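Local coordinates for TCP pilus virulence regulatory protein (Vibrio cholerae serotype O1, PDB 5SUW) that probably activates transcription of virulence genes, including those for the toxin-coregulated pilus, as an AraC-family DNA-binding regulator, at residues A[12-17]-A[79-84]; A[28-33]-A[61-66]; A[113-118]-A[157-162]. One frame throughout, in Å; residues are numbered along the deposited sequence.

Contact 1 of 3, residues A[12-17]-A[79-84]; sequences YRMSKF and INVSVI. With 70G (3-[(1R)-8-methyl-1,2,3,4-tetrahydronaphthalen-1-yl]propanoic acid), chain B.
One wall of the pocket that holds the bound tetrahydronaphthalene-propanoic acid is built where Y12 and V81 face each other as an antiparallel hydrogen-bonded pair. Two backbone bonds clamp the pair, Y12 N to V81 O and V81 N to Y12 O, both 2.8 Å. Y12 O also receives a CA-H contact from N80. Two residues on, M14 and I79 repeat the pattern less evenly: I79 N reaches M14 O at 2.9 Å, whereas the return bond from M14 N to I79 O is bent to 117° and weak. Between these pairs R13 and N80 form a non-hydrogen-bonded pair, and on their face of the sheet N80 ND2 rests 3.8 Å from R13 CB.

The edge strand 7-14 is thereby zipped to strand 79-86 in the cupin-like N-terminal domain, and the face carrying Y12, M14, I79 and V81 is the one that meets the ligand. With CG anti to the carbonyl carbon (chi1 -53°), the Y12 ring comes to lie flat against the ligand methyl: C01 stands over the ring centre, 3.6 Å from Y12 CZ. V83 CG2 approaches the same ring near its plane, at the edge, 3.6 Å from Y12 CE1. V81 divides its two branches. CG1 touches the ligand's aromatic ring at C15, while CG2 meets M14 SD at 4.0 Å, the methionine chain running out extended beyond CG. Y12 OH is hydrogen-bonded to Y266 OH, a tie from this pocket wall to helix 263-270 near the C-terminus.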
loop_
_atom_site.group_PDB
_atom_site.type_symbol
_atom_site.label_atom_id
_atom_site.label_comp_id
_atom_site.label_asym_id
_atom_site.label_seq_id
_atom_site.Cartn_x
_atom_site.Cartn_y
_atom_site.Cartn_z
ATOM N N TYR A 12 10.469 -9.892 -2.564
ATOM C CA TYR A 12 11.673 -9.458 -1.872
ATOM C C TYR A 12 12.237 -10.587 -1.021
ATOM O O TYR A 12 11.496 -11.271 -0.311
ATOM C CB TYR A 12 11.376 -8.257 -0.983
ATOM C CG TYR A 12 10.703 -7.122 -1.709
ATOM C CD1 TYR A 12 9.326 -7.045 -1.786
ATOM C CD2 TYR A 12 11.448 -6.124 -2.317
ATOM C CE1 TYR A 12 8.710 -6.008 -2.441
ATOM C CE2 TYR A 12 10.843 -5.078 -2.971
ATOM C CZ TYR A 12 9.477 -5.021 -3.033
ATOM O OH TYR A 12 8.866 -3.979 -3.695
ATOM N N ARG A 13 13.551 -10.770 -1.089
ATOM C CA ARG A 13 14.244 -11.770 -0.290
ATOM C C ARG A 13 14.637 -11.162 1.057
ATOM O O ARG A 13 14.897 -9.960 1.171
ATOM C CB ARG A 13 15.482 -12.291 -1.034
ATOM C CG ARG A 13 16.052 -13.637 -0.551
ATOM C CD ARG A 13 17.566 -13.629 -0.695
ATOM N NE ARG A 13 18.183 -14.953 -0.703
ATOM C CZ ARG A 13 19.486 -15.157 -0.899
ATOM N NH1 ARG A 13 20.292 -14.119 -1.095
ATOM N NH2 ARG A 13 19.992 -16.388 -0.897
ATOM N N MET A 14 14.677 -12.011 2.082
ATOM C CA MET A 14 14.832 -11.542 3.457
ATOM C C MET A 14 15.601 -12.600 4.236
ATOM O O MET A 14 15.083 -13.700 4.471
ATOM C CB MET A 14 13.464 -11.270 4.069
ATOM C CG MET A 14 13.449 -10.724 5.478
ATOM S SD MET A 14 11.829 -9.969 5.726
ATOM C CE MET A 14 11.950 -9.454 7.425
ATOM N N SER A 15 16.834 -12.280 4.624
ATOM C CA SER A 15 17.692 -13.244 5.295
ATOM C C SER A 15 17.409 -13.252 6.798
ATOM O O SER A 15 16.614 -12.456 7.311
ATOM C CB SER A 15 19.153 -12.932 5.000
ATOM O OG SER A 15 19.348 -11.526 4.997
ATOM N N LYS A 16 18.083 -14.157 7.515
ATOM C CA LYS A 16 17.774 -14.387 8.920
ATOM C C LYS A 16 17.948 -13.116 9.750
ATOM O O LYS A 16 18.972 -12.431 9.675
ATOM C CB LYS A 16 18.639 -15.524 9.485
ATOM C CG LYS A 16 20.153 -15.322 9.405
ATOM C CD LYS A 16 20.900 -16.511 10.030
ATOM C CE LYS A 16 22.425 -16.353 9.957
ATOM N NZ LYS A 16 23.149 -17.201 10.958
ATOM N N PHE A 17 16.908 -12.795 10.517
ATOM C CA PHE A 17 16.912 -11.723 11.509
ATOM C C PHE A 17 17.170 -10.350 10.894
ATOM O O PHE A 17 17.577 -9.425 11.593
ATOM C CB PHE A 17 17.910 -12.020 12.641
ATOM C CG PHE A 17 17.710 -13.372 13.285
ATOM C CD1 PHE A 17 18.636 -14.394 13.105
ATOM C CD2 PHE A 17 16.569 -13.633 14.045
ATOM C CE1 PHE A 17 18.440 -15.641 13.688
ATOM C CE2 PHE A 17 16.367 -14.880 14.627
ATOM C CZ PHE A 17 17.302 -15.883 14.444
ATOM N N ILE A 79 13.570 -16.021 3.547
ATOM C CA ILE A 79 12.137 -15.805 3.414
ATOM C C ILE A 79 11.913 -14.895 2.216
ATOM O O ILE A 79 12.590 -13.870 2.072
ATOM C CB ILE A 79 11.542 -15.176 4.692
ATOM C CG1 ILE A 79 11.471 -16.191 5.835
ATOM C CG2 ILE A 79 10.177 -14.576 4.424
ATOM C CD1 ILE A 79 11.008 -15.572 7.155
ATOM N N ASN A 80 10.970 -15.258 1.362
ATOM C CA ASN A 80 10.525 -14.373 0.296
ATOM C C ASN A 80 9.205 -13.729 0.699
ATOM O O ASN A 80 8.237 -14.432 1.022
ATOM C CB ASN A 80 10.376 -15.136 -1.017
ATOM C CG ASN A 80 11.700 -15.567 -1.571
ATOM O OD1 ASN A 80 11.932 -16.751 -1.793
ATOM N ND2 ASN A 80 12.597 -14.606 -1.769
ATOM N N VAL A 81 9.178 -12.394 0.690
ATOM C CA VAL A 81 7.959 -11.624 0.888
ATOM C C VAL A 81 7.405 -11.237 -0.476
ATOM O O VAL A 81 8.116 -10.635 -1.295
ATOM C CB VAL A 81 8.227 -10.375 1.742
ATOM C CG1 VAL A 81 6.909 -9.729 2.136
ATOM C CG2 VAL A 81 9.060 -10.751 2.943
ATOM N N SER A 82 6.139 -11.584 -0.722
ATOM C CA SER A 82 5.435 -11.224 -1.947
ATOM C C SER A 82 4.499 -10.060 -1.669
ATOM O O SER A 82 3.752 -10.086 -0.693
ATOM C CB SER A 82 4.633 -12.407 -2.507
ATOM O OG SER A 82 5.459 -13.542 -2.656
ATOM N N VAL A 83 4.527 -9.059 -2.541
ATOM C CA VAL A 83 3.673 -7.881 -2.427
ATOM C C VAL A 83 2.864 -7.729 -3.706
ATOM O O VAL A 83 3.418 -7.789 -4.812
ATOM C CB VAL A 83 4.493 -6.605 -2.172
ATOM C CG1 VAL A 83 3.539 -5.404 -1.925
ATOM C CG2 VAL A 83 5.464 -6.820 -1.009
ATOM N N ILE A 84 1.563 -7.510 -3.552
ATOM C CA ILE A 84 0.670 -7.229 -4.666
ATOM C C ILE A 84 0.116 -5.826 -4.488
ATOM O O ILE A 84 -0.416 -5.491 -3.423
ATOM C CB ILE A 84 -0.474 -8.252 -4.761
ATOM C CG1 ILE A 84 0.092 -9.646 -4.981
ATOM C CG2 ILE A 84 -1.439 -7.871 -5.882
ATOM C CD1 ILE A 84 -0.989 -10.734 -4.985
HETATM C C10 70G B . 7.046 -1.564 -1.578
HETATM C C11 70G B . 5.892 -0.939 -2.376
HETATM C C14 70G B . 7.077 -5.742 2.746
HETATM C C15 70G B . 8.339 -6.176 2.516
HETATM C C01 70G B . 9.829 -3.431 0.223
HETATM C C02 70G B . 8.810 -4.228 1.108
HETATM C C03 70G B . 7.502 -3.782 1.352
HETATM C C04 70G B . 6.637 -4.539 2.177
HETATM C C05 70G B . 5.180 -4.113 2.489
HETATM C C06 70G B . 4.713 -2.801 1.850
HETATM C C07 70G B . 5.911 -1.841 1.497
HETATM C C08 70G B . 7.022 -2.470 0.742
HETATM C C09 70G B . 6.548 -2.671 -0.661
HETATM O O12 70G B . 5.737 0.362 -2.394
HETATM O O13 70G B . 5.122 -1.620 -2.969
HETATM C C16 70G B . 9.235 -5.416 1.678
#

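Contact 2 of 3, residues A[28-33]-A[61-66]; sequences NDYKMF and LKKNSI. With 70G (3-[(1R)-8-methyl-1,2,3,4-tetrahydronaphthalen-1-yl]propanoic acid), chain B.
The Y30 ring carries K63 CB over the centre of one face, a CH-pi contact of 3.6 Å to the centroid and 10° from the normal; K63 N lies above the same face, off-centre, 3.5 Å from Y30 CE1. The F33 ring takes ligand C05 over a face, 3.7 Å from CD1, and L61 CD1 in plane at its edge, 3.7 Å from CE1. L61 CD1 also touches ligand C06.

The backbones meet at K31 and L61, where L61 N gives a nearly straight 2.8 Å bond to K31 O and the return bond is weak. Beyond L61 the chain makes a type II turn from K62 to S65, in which K62 O accepts both S65 N and S65 OG.

K63, extended beyond CG, runs beside D29 but stays short of a salt bridge with it; its NZ pairs with D88 and E172. The extended K31 chain brings NZ to the ligand carboxylate, but NZ is too close to ligand C11 in the model, so its place is doubtful. K230 NZ is also hydrogen-bonded to the ligand; two lysines at the acid end are consistent with a carboxylate anion, while F33 and L61 give its rings an apolar surface.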
loop_
_atom_site.group_PDB
_atom_site.type_symbol
_atom_site.label_atom_id
_atom_site.label_comp_id
_atom_site.label_asym_id
_atom_site.label_seq_id
_atom_site.Cartn_x
_atom_site.Cartn_y
_atom_site.Cartn_z
ATOM N N ASN A 28 -0.302 4.069 -1.949
ATOM C CA ASN A 28 -0.887 4.739 -3.103
ATOM C C ASN A 28 -2.058 3.956 -3.676
ATOM O O ASN A 28 -2.943 4.545 -4.304
ATOM C CB ASN A 28 0.170 4.921 -4.182
ATOM C CG ASN A 28 0.539 3.603 -4.836
ATOM O OD1 ASN A 28 1.226 2.771 -4.242
ATOM N ND2 ASN A 28 0.055 3.393 -6.054
ATOM N N ASP A 29 -2.060 2.638 -3.483
ATOM C CA ASP A 29 -3.088 1.744 -4.000
ATOM C C ASP A 29 -3.155 0.539 -3.076
ATOM O O ASP A 29 -2.187 0.237 -2.379
ATOM C CB ASP A 29 -2.784 1.308 -5.438
ATOM C CG ASP A 29 -3.129 2.380 -6.458
ATOM O OD1 ASP A 29 -4.338 2.575 -6.743
ATOM O OD2 ASP A 29 -2.192 3.023 -6.979
ATOM N N TYR A 30 -4.303 -0.145 -3.064
ATOM C CA TYR A 30 -4.463 -1.299 -2.179
ATOM C C TYR A 30 -3.326 -2.288 -2.388
ATOM O O TYR A 30 -2.950 -2.597 -3.524
ATOM C CB TYR A 30 -5.816 -1.984 -2.406
ATOM C CG TYR A 30 -6.960 -1.099 -1.981
ATOM C CD1 TYR A 30 -7.352 -1.034 -0.647
ATOM C CD2 TYR A 30 -7.610 -0.277 -2.902
ATOM C CE1 TYR A 30 -8.382 -0.206 -0.239
ATOM C CE2 TYR A 30 -8.649 0.555 -2.505
ATOM C CZ TYR A 30 -9.025 0.590 -1.167
ATOM O OH TYR A 30 -10.053 1.409 -0.757
ATOM N N LYS A 31 -2.746 -2.730 -1.281
ATOM C CA LYS A 31 -1.612 -3.634 -1.294
ATOM C C LYS A 31 -1.867 -4.781 -0.335
ATOM O O LYS A 31 -2.505 -4.601 0.706
ATOM C CB LYS A 31 -0.321 -2.916 -0.890
ATOM C CG LYS A 31 0.061 -1.858 -1.871
ATOM C CD LYS A 31 1.452 -1.327 -1.672
ATOM C CE LYS A 31 1.728 -0.309 -2.750
ATOM N NZ LYS A 31 3.178 -0.120 -2.868
ATOM N N MET A 32 -1.351 -5.959 -0.681
ATOM C CA MET A 32 -1.333 -7.068 0.264
ATOM C C MET A 32 0.004 -7.781 0.185
ATOM O O MET A 32 0.665 -7.775 -0.858
ATOM C CB MET A 32 -2.488 -8.052 0.041
ATOM C CG MET A 32 -2.735 -8.514 -1.351
ATOM S SD MET A 32 -4.418 -9.182 -1.427
ATOM C CE MET A 32 -5.304 -7.670 -1.106
ATOM N N PHE A 33 0.425 -8.356 1.315
ATOM C CA PHE A 33 1.686 -9.083 1.315
ATOM C C PHE A 33 1.633 -10.268 2.270
ATOM O O PHE A 33 0.835 -10.319 3.209
ATOM C CB PHE A 33 2.884 -8.163 1.625
ATOM C CG PHE A 33 2.927 -7.597 3.032
ATOM C CD1 PHE A 33 2.395 -6.346 3.310
ATOM C CD2 PHE A 33 3.583 -8.273 4.047
ATOM C CE1 PHE A 33 2.475 -5.795 4.590
ATOM C CE2 PHE A 33 3.665 -7.734 5.326
ATOM C CZ PHE A 33 3.119 -6.487 5.592
ATOM N N LEU A 61 -2.928 -3.671 3.356
ATOM C CA LEU A 61 -2.680 -2.260 3.641
ATOM C C LEU A 61 -3.710 -1.441 2.881
ATOM O O LEU A 61 -3.848 -1.585 1.660
ATOM C CB LEU A 61 -1.262 -1.847 3.253
ATOM C CG LEU A 61 -0.218 -2.756 3.905
ATOM C CD1 LEU A 61 1.210 -2.542 3.357
ATOM C CD2 LEU A 61 -0.276 -2.586 5.426
ATOM N N LYS A 62 -4.433 -0.595 3.603
ATOM C CA LYS A 62 -5.519 0.158 3.002
ATOM C C LYS A 62 -4.988 1.332 2.186
ATOM O O LYS A 62 -4.035 2.012 2.584
ATOM C CB LYS A 62 -6.464 0.647 4.093
ATOM C CG LYS A 62 -7.545 1.521 3.570
ATOM C CD LYS A 62 -7.738 2.662 4.514
ATOM C CE LYS A 62 -8.507 2.171 5.679
ATOM N NZ LYS A 62 -9.852 1.813 5.173
ATOM N N LYS A 63 -5.606 1.556 1.032
ATOM C CA LYS A 63 -5.258 2.708 0.212
ATOM C C LYS A 63 -5.426 4.004 1.004
ATOM O O LYS A 63 -6.404 4.184 1.737
ATOM C CB LYS A 63 -6.124 2.739 -1.046
ATOM C CG LYS A 63 -5.720 3.822 -2.049
ATOM C CD LYS A 63 -6.677 3.856 -3.240
ATOM C CE LYS A 63 -6.235 4.898 -4.258
ATOM N NZ LYS A 63 -7.266 5.108 -5.296
ATOM N N ASN A 64 -4.433 4.892 0.873
ATOM C CA ASN A 64 -4.369 6.226 1.445
ATOM C C ASN A 64 -4.057 6.201 2.929
ATOM O O ASN A 64 -4.238 7.219 3.596
ATOM C CB ASN A 64 -5.657 7.018 1.207
ATOM C CG ASN A 64 -5.915 7.244 -0.267
ATOM O OD1 ASN A 64 -4.988 7.560 -1.013
ATOM N ND2 ASN A 64 -7.163 7.057 -0.703
ATOM N N SER A 65 -3.596 5.075 3.468
ATOM C CA SER A 65 -3.101 5.076 4.827
ATOM C C SER A 65 -1.628 5.503 4.854
ATOM O O SER A 65 -0.938 5.559 3.830
ATOM C CB SER A 65 -3.283 3.699 5.472
ATOM O OG SER A 65 -2.568 2.703 4.766
ATOM N N ILE A 66 -1.162 5.834 6.054
ATOM C CA ILE A 66 0.223 6.204 6.303
ATOM C C ILE A 66 0.766 5.175 7.283
ATOM O O ILE A 66 0.391 5.177 8.463
ATOM C CB ILE A 66 0.350 7.629 6.866
ATOM C CG1 ILE A 66 -0.297 8.650 5.919
ATOM C CG2 ILE A 66 1.796 7.947 7.123
ATOM C CD1 ILE A 66 0.319 8.678 4.524
HETATM C C10 70G B . 7.046 -1.564 -1.578
HETATM C C11 70G B . 5.892 -0.939 -2.376
HETATM C C14 70G B . 7.077 -5.742 2.746
HETATM C C15 70G B . 8.339 -6.176 2.516
HETATM C C01 70G B . 9.829 -3.431 0.223
HETATM C C02 70G B . 8.810 -4.228 1.108
HETATM C C03 70G B . 7.502 -3.782 1.352
HETATM C C04 70G B . 6.637 -4.539 2.177
HETATM C C05 70G B . 5.180 -4.113 2.489
HETATM C C06 70G B . 4.713 -2.801 1.850
HETATM C C07 70G B . 5.911 -1.841 1.497
HETATM C C08 70G B . 7.022 -2.470 0.742
HETATM C C09 70G B . 6.548 -2.671 -0.661
HETATM O O12 70G B . 5.737 0.362 -2.394
HETATM O O13 70G B . 5.122 -1.620 -2.969
HETATM C C16 70G B . 9.235 -5.416 1.678
#

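Contact 3 of 3, residues A[113-118]-A[157-162]; sequences DLLLWN and KKYNSI. With MES (2-(N-morpholino)-ethanesulfonic acid), chain C.
K158 NZ has two acceptors: it donates to L116 O at 2.9 Å and to MES O3S, also at 2.9 Å. The carbonyl bond is taken from above the peptide plane, 44° out of it, and not on a lone pair. K158 gets there by an extended chain with CG anti to the backbone N (chi1 169°), which carries the ammonium group from the helix to the strand, its CD passing 4.0 Å from W117 CE3.

The same sulfonate is held by N118, whose N gives a nearly straight bond to O3S and whose ND2 bonds O1S. W117 offers a ring face to MES C8, displaced toward the rim. MES probably comes from the crystallisation liquor, so this marks an anion-accepting spot without showing a natural ligand.

Next to K158, Y159 lies against L115, with L115 CD2 3.7 Å from Y159 CD2 and the leucine CG over the outer part of one ring face. L116 O lies in plane at the edge of that ring. Y159 OH accepts a moderately bent bond from L116 N at 3.1 Å.

N160 closes helix 141-159 in a Schellman motif, and the helix's last turn lies over strand 114-118, an outermost strand of the sheet; W117 also packs edge-to-face on F151 of that helix, and the strand pairs along one edge with strand 57-61.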
loop_
_atom_site.group_PDB
_atom_site.type_symbol
_atom_site.label_atom_id
_atom_site.label_comp_id
_atom_site.label_asym_id
_atom_site.label_seq_id
_atom_site.Cartn_x
_atom_site.Cartn_y
_atom_site.Cartn_z
ATOM N N ASP A 113 -6.259 0.303 9.206
ATOM C CA ASP A 113 -5.491 0.477 7.979
ATOM C C ASP A 113 -4.624 -0.726 7.625
ATOM O O ASP A 113 -4.181 -0.831 6.477
ATOM C CB ASP A 113 -4.577 1.710 8.092
ATOM C CG ASP A 113 -5.337 2.994 8.365
ATOM O OD1 ASP A 113 -6.317 3.293 7.645
ATOM O OD2 ASP A 113 -4.945 3.710 9.312
ATOM N N LEU A 114 -4.344 -1.606 8.586
ATOM C CA LEU A 114 -3.501 -2.785 8.402
ATOM C C LEU A 114 -4.276 -3.978 8.940
ATOM O O LEU A 114 -4.449 -4.107 10.155
ATOM C CB LEU A 114 -2.162 -2.628 9.125
ATOM C CG LEU A 114 -1.072 -3.663 8.860
ATOM C CD1 LEU A 114 0.316 -3.073 9.072
ATOM C CD2 LEU A 114 -1.260 -4.860 9.767
ATOM N N LEU A 115 -4.746 -4.841 8.048
ATOM C CA LEU A 115 -5.604 -5.956 8.416
ATOM C C LEU A 115 -4.859 -7.263 8.176
ATOM O O LEU A 115 -3.956 -7.329 7.334
ATOM C CB LEU A 115 -6.924 -5.923 7.626
ATOM C CG LEU A 115 -7.819 -4.706 7.917
ATOM C CD1 LEU A 115 -7.308 -3.431 7.247
ATOM C CD2 LEU A 115 -9.262 -4.948 7.526
ATOM N N LEU A 116 -5.220 -8.294 8.947
ATOM C CA LEU A 116 -4.564 -9.591 8.887
ATOM C C LEU A 116 -5.605 -10.651 8.561
ATOM O O LEU A 116 -6.691 -10.657 9.146
ATOM C CB LEU A 116 -3.853 -9.902 10.210
ATOM C CG LEU A 116 -2.964 -11.155 10.356
ATOM C CD1 LEU A 116 -2.125 -11.052 11.613
ATOM C CD2 LEU A 116 -3.737 -12.470 10.405
ATOM N N TRP A 117 -5.274 -11.554 7.635
ATOM C CA TRP A 117 -6.152 -12.675 7.318
ATOM C C TRP A 117 -5.344 -13.964 7.307
ATOM O O TRP A 117 -4.354 -14.068 6.577
ATOM C CB TRP A 117 -6.860 -12.483 5.971
ATOM C CG TRP A 117 -7.819 -13.614 5.700
ATOM C CD1 TRP A 117 -7.575 -14.734 4.958
ATOM C CD2 TRP A 117 -9.157 -13.757 6.214
ATOM N NE1 TRP A 117 -8.684 -15.556 4.956
ATOM C CE2 TRP A 117 -9.666 -14.983 5.724
ATOM C CE3 TRP A 117 -9.976 -12.962 7.030
ATOM C CZ2 TRP A 117 -10.953 -15.432 6.019
ATOM C CZ3 TRP A 117 -11.258 -13.413 7.325
ATOM C CH2 TRP A 117 -11.733 -14.634 6.818
ATOM N N ASN A 118 -5.762 -14.941 8.119
ATOM C CA ASN A 118 -5.219 -16.296 8.057
ATOM C C ASN A 118 -6.067 -17.083 7.070
ATOM O O ASN A 118 -7.236 -17.371 7.343
ATOM C CB ASN A 118 -5.221 -16.967 9.431
ATOM C CG ASN A 118 -4.496 -16.148 10.477
ATOM O OD1 ASN A 118 -3.283 -15.950 10.388
ATOM N ND2 ASN A 118 -5.232 -15.679 11.483
ATOM N N LYS A 157 -15.629 -8.101 7.126
ATOM C CA LYS A 157 -16.486 -8.725 8.125
ATOM C C LYS A 157 -15.706 -9.001 9.406
ATOM O O LYS A 157 -16.184 -8.720 10.513
ATOM C CB LYS A 157 -17.083 -10.021 7.558
ATOM C CG LYS A 157 -18.342 -10.525 8.250
ATOM C CD LYS A 157 -18.625 -12.003 7.934
ATOM C CE LYS A 157 -18.825 -12.247 6.444
ATOM N NZ LYS A 157 -19.283 -13.637 6.166
ATOM N N LYS A 158 -14.487 -9.535 9.267
ATOM C CA LYS A 158 -13.702 -9.933 10.435
ATOM C C LYS A 158 -13.420 -8.746 11.352
ATOM O O LYS A 158 -13.576 -8.841 12.574
ATOM C CB LYS A 158 -12.391 -10.585 9.992
ATOM C CG LYS A 158 -11.403 -10.780 11.145
ATOM C CD LYS A 158 -10.075 -11.349 10.687
ATOM C CE LYS A 158 -9.076 -11.346 11.834
ATOM N NZ LYS A 158 -7.785 -11.994 11.500
ATOM N N TYR A 159 -13.000 -7.624 10.781
ATOM C CA TYR A 159 -12.653 -6.428 11.538
ATOM C C TYR A 159 -13.825 -5.477 11.703
ATOM O O TYR A 159 -13.671 -4.429 12.336
ATOM C CB TYR A 159 -11.471 -5.705 10.862
ATOM C CG TYR A 159 -10.175 -6.445 11.066
ATOM C CD1 TYR A 159 -9.361 -6.177 12.163
ATOM C CD2 TYR A 159 -9.786 -7.460 10.187
ATOM C CE1 TYR A 159 -8.181 -6.887 12.365
ATOM C CE2 TYR A 159 -8.620 -8.169 10.384
ATOM C CZ TYR A 159 -7.819 -7.882 11.467
ATOM O OH TYR A 159 -6.651 -8.591 11.645
ATOM N N ASN A 160 -14.988 -5.819 11.152
ATOM C CA ASN A 160 -16.170 -4.968 11.234
ATOM C C ASN A 160 -15.832 -3.545 10.790
ATOM O O ASN A 160 -16.311 -2.551 11.347
ATOM C CB ASN A 160 -16.755 -5.001 12.645
ATOM C CG ASN A 160 -18.109 -4.368 12.717
ATOM O OD1 ASN A 160 -18.266 -3.272 13.255
ATOM N ND2 ASN A 160 -19.104 -5.043 12.159
ATOM N N SER A 161 -14.977 -3.441 9.773
ATOM C CA SER A 161 -14.539 -2.134 9.308
ATOM C C SER A 161 -14.403 -2.109 7.790
ATOM O O SER A 161 -14.030 -3.102 7.165
ATOM C CB SER A 161 -13.207 -1.707 9.974
ATOM O OG SER A 161 -12.104 -2.456 9.513
ATOM N N ILE A 162 -14.715 -0.954 7.203
ATOM C CA ILE A 162 -14.619 -0.780 5.766
ATOM C C ILE A 162 -13.147 -0.799 5.368
ATOM O O ILE A 162 -12.305 -0.174 6.021
ATOM C CB ILE A 162 -15.276 0.542 5.339
ATOM C CG1 ILE A 162 -16.774 0.659 5.684
ATOM C CG2 ILE A 162 -15.019 0.783 3.851
ATOM C CD1 ILE A 162 -17.660 -0.283 4.961
HETATM O O1 MES C . -12.558 -19.301 7.940
HETATM C C2 MES C . -12.046 -20.408 8.695
HETATM C C3 MES C . -10.894 -19.981 9.625
HETATM N N4 MES C . -10.123 -18.867 9.136
HETATM C C5 MES C . -10.168 -18.646 7.705
HETATM C C6 MES C . -11.567 -18.768 7.057
HETATM C C7 MES C . -10.541 -17.601 9.856
HETATM C C8 MES C . -9.797 -16.395 9.253
HETATM S S MES C . -8.858 -15.523 10.556
HETATM O O1S MES C . -7.993 -16.472 11.343
HETATM O O2S MES C . -9.815 -14.988 11.610
HETATM O O3S MES C . -7.999 -14.419 9.975
#

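The strands are not in chain order across the sheet. Contact 2 is nested within the loop closed by contact 1, and contact 3 opens only after both have closed. All three reach one antiparallel sheet of the cupin-like domain, ordered 7-14, 79-86, 31-35, 57-61, 114-118, so contacts 1 and 3 involve its two outermost strands. Contact 1 lies about 18 Å from contact 2 between centres and joins it through a probable hydrogen bond from I84 N to M32 O. Contact 3 is about 13 Å from contact 2 between centres, linked through another from K62 N to D113 O. Contacts 1 and 2 share the ligand pocket, whereas contact 3 binds helix 141-159 to the far edge.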